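PDB 3TY1: hypothetical aldose 1-epimerase from Klebsiella pneumoniae subsp. pneumoniae MGH 78578, which is of unknown function but probably binds carbohydrate, with activity as an aldose 1-epimerase only putative. Local coordinates for residues L274-G285 / D354-I365. Sequence-based numbering, arbitrary orientation. Where two conformers were deposited one is given.
Sequences LAAVVNKAGDKG and DSAQVAAVEQKI
Val358 fills the turn end of the contact, its CB 3.3 Å from Gly282 O and its CG1 3.8 Å from CG1 of Val278. Because CG1 lies anti to the backbone N (chi1 170°), both methyls straddle the Gly282 carbonyl oxygen, which also receives a CA-H...O contact from Ser355 CA at 3.4 Å. Further along, Val361 CG1 touches Ala276 CB at 3.8 Å and meets CD2 of Leu274, whose side chain crosses it at about a right angle; Ile365 lays CG1 and CD1 over Leu274 O, a buried oxygen without a polar partner. Asn279 organises the turn: its OD1 accepts from Asp283 N in the carbonyl plane and from Lys284 N above it, while ND2 donates within the amide plane to Asp283 OD1, at 2.9 Å. Asp354 N-caps helix 355-369, its OD1 accepting from Gln357 N. Leu352, on strand 342-352, touches Val358 and Val361, and Glu362 forms a salt bridge with Arg224 of strand 224-229. The helix lies towards one side of the large antiparallel sheet of this supersandwich. No direct hydrogen bond joins the segments, so their association probably rests largely on van der Waals contact, with a water near Gly282 O and Ser355 O possibly bridging them.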
loop_
_atom_site.group_PDB
_atom_site.type_symbol
_atom_site.label_atom_id
_atom_site.label_comp_id
_atom_site.label_asym_id
_atom_site.label_seq_id
_atom_site.Cartn_x
_atom_site.Cartn_y
_atom_site.Cartn_z
ATOM N N LEU A 274 -8.280 28.294 -26.183
ATOM C CA LEU A 274 -9.588 27.821 -25.730
ATOM C C LEU A 274 -9.915 26.566 -26.502
ATOM O O LEU A 274 -9.801 26.555 -27.729
ATOM C CB LEU A 274 -10.648 28.914 -25.977
ATOM C CG LEU A 274 -12.050 28.858 -25.414
ATOM C CD1 LEU A 274 -12.013 28.794 -23.895
ATOM C CD2 LEU A 274 -12.880 30.060 -25.877
ATOM N N ALA A 275 -10.299 25.519 -25.786
ATOM C CA ALA A 275 -10.744 24.265 -26.379
ATOM C C ALA A 275 -12.063 23.864 -25.739
ATOM O O ALA A 275 -12.329 24.182 -24.547
ATOM C CB ALA A 275 -9.688 23.190 -26.163
ATOM N N ALA A 276 -12.874 23.136 -26.482
ATOM C CA ALA A 276 -14.214 22.794 -25.977
ATOM C C ALA A 276 -14.805 21.530 -26.622
ATOM O O ALA A 276 -14.425 21.149 -27.740
ATOM C CB ALA A 276 -15.155 23.998 -26.210
ATOM N N VAL A 277 -15.696 20.878 -25.883
ATOM C CA VAL A 277 -16.529 19.825 -26.386
ATOM C C VAL A 277 -17.963 20.327 -26.262
ATOM O O VAL A 277 -18.362 20.885 -25.243
ATOM C CB VAL A 277 -16.319 18.474 -25.701
ATOM C CG1 VAL A 277 -16.445 18.571 -24.168
ATOM C CG2 VAL A 277 -17.337 17.460 -26.256
ATOM N N VAL A 278 -18.718 20.190 -27.339
ATOM C CA VAL A 278 -20.084 20.663 -27.381
ATOM C C VAL A 278 -20.957 19.544 -27.939
ATOM O O VAL A 278 -20.497 18.703 -28.716
ATOM C CB VAL A 278 -20.192 21.955 -28.198
ATOM C CG1 VAL A 278 -19.244 23.031 -27.642
ATOM C CG2 VAL A 278 -19.912 21.703 -29.700
ATOM N N ASN A 279 -22.207 19.509 -27.504
ATOM C CA ASN A 279 -23.127 18.491 -27.969
ATOM C C ASN A 279 -23.546 18.758 -29.433
ATOM O O ASN A 279 -23.150 19.759 -30.015
ATOM C CB ASN A 279 -24.272 18.332 -26.985
ATOM C CG ASN A 279 -25.264 19.481 -26.984
ATOM O OD1 ASN A 279 -25.072 20.534 -27.619
ATOM N ND2 ASN A 279 -26.370 19.264 -26.271
ATOM N N LYS A 280 -24.321 17.861 -30.011
ATOM C CA LYS A 280 -24.705 17.955 -31.429
ATOM C C LYS A 280 -25.579 19.180 -31.732
ATOM O O LYS A 280 -25.381 19.860 -32.758
ATOM C CB LYS A 280 -25.411 16.663 -31.863
ATOM C CG LYS A 280 -25.690 16.535 -33.372
ATOM C CD LYS A 280 -26.590 15.343 -33.633
ATOM C CE LYS A 280 -27.143 15.373 -35.063
ATOM N NZ LYS A 280 -26.045 15.244 -36.060
ATOM N N ALA A 281 -26.543 19.473 -30.856
ATOM C CA ALA A 281 -27.418 20.624 -31.036
ATOM C C ALA A 281 -26.670 21.961 -30.819
ATOM O O ALA A 281 -27.140 23.004 -31.252
ATOM C CB ALA A 281 -28.630 20.534 -30.080
ATOM N N GLY A 282 -25.516 21.922 -30.159
ATOM C CA GLY A 282 -24.749 23.131 -29.852
ATOM C C GLY A 282 -25.359 23.962 -28.733
ATOM O O GLY A 282 -25.237 25.180 -28.752
ATOM N N ASP A 283 -26.026 23.312 -27.762
ATOM C CA ASP A 283 -26.606 24.022 -26.603
ATOM C C ASP A 283 -26.067 23.584 -25.222
ATOM O O ASP A 283 -26.480 24.125 -24.212
ATOM C CB ASP A 283 -28.134 24.004 -26.642
ATOM C CG ASP A 283 -28.740 22.611 -26.558
ATOM O OD1 ASP A 283 -28.046 21.592 -26.302
ATOM O OD2 ASP A 283 -29.962 22.557 -26.734
ATOM N N LYS A 284 -25.178 22.583 -25.204
ATOM C CA LYS A 284 -24.461 22.179 -24.020
ATOM C C LYS A 284 -23.002 22.006 -24.381
ATOM O O LYS A 284 -22.683 21.587 -25.475
ATOM C CB LYS A 284 -24.954 20.845 -23.472
ATOM C CG LYS A 284 -26.307 20.915 -22.826
ATOM C CD LYS A 284 -26.662 19.557 -22.235
ATOM C CE LYS A 284 -27.978 19.599 -21.475
ATOM N NZ LYS A 284 -29.158 19.885 -22.337
ATOM N N GLY A 285 -22.122 22.286 -23.438
ATOM C CA GLY A 285 -20.712 22.027 -23.643
ATOM C C GLY A 285 -19.844 22.360 -22.478
ATOM O O GLY A 285 -20.331 22.725 -21.413
ATOM N N ASP A 354 -26.230 26.971 -22.795
ATOM C CA ASP A 354 -27.182 27.387 -23.828
ATOM C C ASP A 354 -26.467 27.652 -25.159
ATOM O O ASP A 354 -25.235 27.699 -25.209
ATOM C CB ASP A 354 -28.107 28.537 -23.366
ATOM C CG ASP A 354 -27.375 29.856 -23.139
ATOM O OD1 ASP A 354 -26.305 30.087 -23.739
ATOM O OD2 ASP A 354 -27.904 30.684 -22.363
ATOM N N SER A 355 -27.258 27.828 -26.217
ATOM C CA SER A 355 -26.736 28.041 -27.579
ATOM C C SER A 355 -25.840 29.255 -27.691
ATOM O O SER A 355 -24.782 29.165 -28.308
ATOM C CB SER A 355 -27.873 28.128 -28.588
ATOM O OG SER A 355 -28.590 26.902 -28.580
ATOM N N ALA A 356 -26.245 30.353 -27.056
ATOM C CA ALA A 356 -25.490 31.613 -27.099
ATOM C C ALA A 356 -24.119 31.446 -26.492
ATOM O O ALA A 356 -23.142 31.991 -27.003
ATOM C CB ALA A 356 -26.287 32.767 -26.396
ATOM N N GLN A 357 -24.030 30.686 -25.391
ATOM C CA GLN A 357 -22.724 30.420 -24.769
ATOM C C GLN A 357 -21.818 29.588 -25.637
ATOM O O GLN A 357 -20.630 29.909 -25.769
ATOM C CB GLN A 357 -22.870 29.761 -23.391
ATOM C CG GLN A 357 -23.389 30.710 -22.350
ATOM C CD GLN A 357 -23.671 30.042 -21.030
ATOM O OE1 GLN A 357 -23.350 28.865 -20.811
ATOM N NE2 GLN A 357 -24.263 30.798 -20.117
ATOM N N VAL A 358 -22.347 28.511 -26.204
ATOM C CA VAL A 358 -21.574 27.706 -27.157
ATOM C C VAL A 358 -21.123 28.554 -28.388
ATOM O O VAL A 358 -19.974 28.444 -28.853
ATOM C CB VAL A 358 -22.385 26.454 -27.609
ATOM C CG1 VAL A 358 -21.707 25.731 -28.770
ATOM C CG2 VAL A 358 -22.646 25.501 -26.381
ATOM N N ALA A 359 -22.026 29.399 -28.906
ATOM C CA ALA A 359 -21.746 30.217 -30.101
ATOM C C ALA A 359 -20.609 31.198 -29.820
ATOM O O ALA A 359 -19.708 31.368 -30.660
ATOM C CB ALA A 359 -23.012 30.940 -30.578
ATOM N N ALA A 360 -20.630 31.805 -28.638
ATOM C CA ALA A 360 -19.568 32.706 -28.175
ATOM C C ALA A 360 -18.197 31.997 -28.110
ATOM O O ALA A 360 -17.167 32.546 -28.520
ATOM C CB ALA A 360 -19.936 33.330 -26.794
ATOM N N VAL A 361 -18.181 30.778 -27.589
ATOM C CA VAL A 361 -16.942 29.982 -27.559
ATOM C C VAL A 361 -16.477 29.660 -28.986
ATOM O O VAL A 361 -15.303 29.865 -29.335
ATOM C CB VAL A 361 -17.125 28.681 -26.741
ATOM C CG1 VAL A 361 -16.031 27.652 -27.047
ATOM C CG2 VAL A 361 -17.154 29.027 -25.256
ATOM N N GLU A 362 -17.421 29.234 -29.822
ATOM C CA GLU A 362 -17.092 28.868 -31.203
ATOM C C GLU A 362 -16.552 30.077 -31.999
ATOM O O GLU A 362 -15.589 29.950 -32.763
ATOM C CB GLU A 362 -18.298 28.181 -31.849
ATOM C CG GLU A 362 -17.960 27.396 -33.096
ATOM C CD GLU A 362 -19.026 26.382 -33.509
ATOM O OE1 GLU A 362 -20.004 26.131 -32.756
ATOM O OE2 GLU A 362 -18.881 25.829 -34.621
ATOM N N GLN A 363 -17.132 31.255 -31.753
ATOM C CA GLN A 363 -16.721 32.528 -32.388
ATOM C C GLN A 363 -15.325 32.980 -31.912
ATOM O O GLN A 363 -14.514 33.455 -32.719
ATOM C CB GLN A 363 -17.751 33.660 -32.121
ATOM C CG GLN A 363 -18.800 33.953 -33.225
ATOM C CD GLN A 363 -20.107 33.114 -33.178
ATOM O OE1 GLN A 363 -20.100 31.882 -33.382
ATOM N NE2 GLN A 363 -21.243 33.806 -32.961
ATOM N N LYS A 364 -15.033 32.838 -30.616
ATOM C CA LYS A 364 -13.695 33.170 -30.094
ATOM C C LYS A 364 -12.636 32.241 -30.686
ATOM O O LYS A 364 -11.557 32.689 -31.068
ATOM C CB LYS A 364 -13.647 33.134 -28.565
ATOM C CG LYS A 364 -12.346 33.656 -27.946
ATOM C CD LYS A 364 -12.098 35.177 -28.158
ATOM C CE LYS A 364 -10.605 35.537 -27.994
ATOM N NZ LYS A 364 -10.263 36.940 -28.432
ATOM N N ILE A 365 -12.966 30.960 -30.793
ATOM C CA ILE A 365 -12.056 29.952 -31.359
ATOM C C ILE A 365 -11.784 30.271 -32.844
ATOM O O ILE A 365 -10.621 30.312 -33.280
ATOM C CB ILE A 365 -12.589 28.500 -31.136
ATOM C CG1 ILE A 365 -12.427 28.106 -29.652
ATOM C CG2 ILE A 365 -11.857 27.546 -32.034
ATOM C CD1 ILE A 365 -13.015 26.754 -29.253
HETATM O O HOH W 1 -27.631 25.579 -30.779
HETATM O O HOH W 2 -24.654 27.234 -30.576
HETATM O O HOH W 3 -31.353 25.150 -27.583
#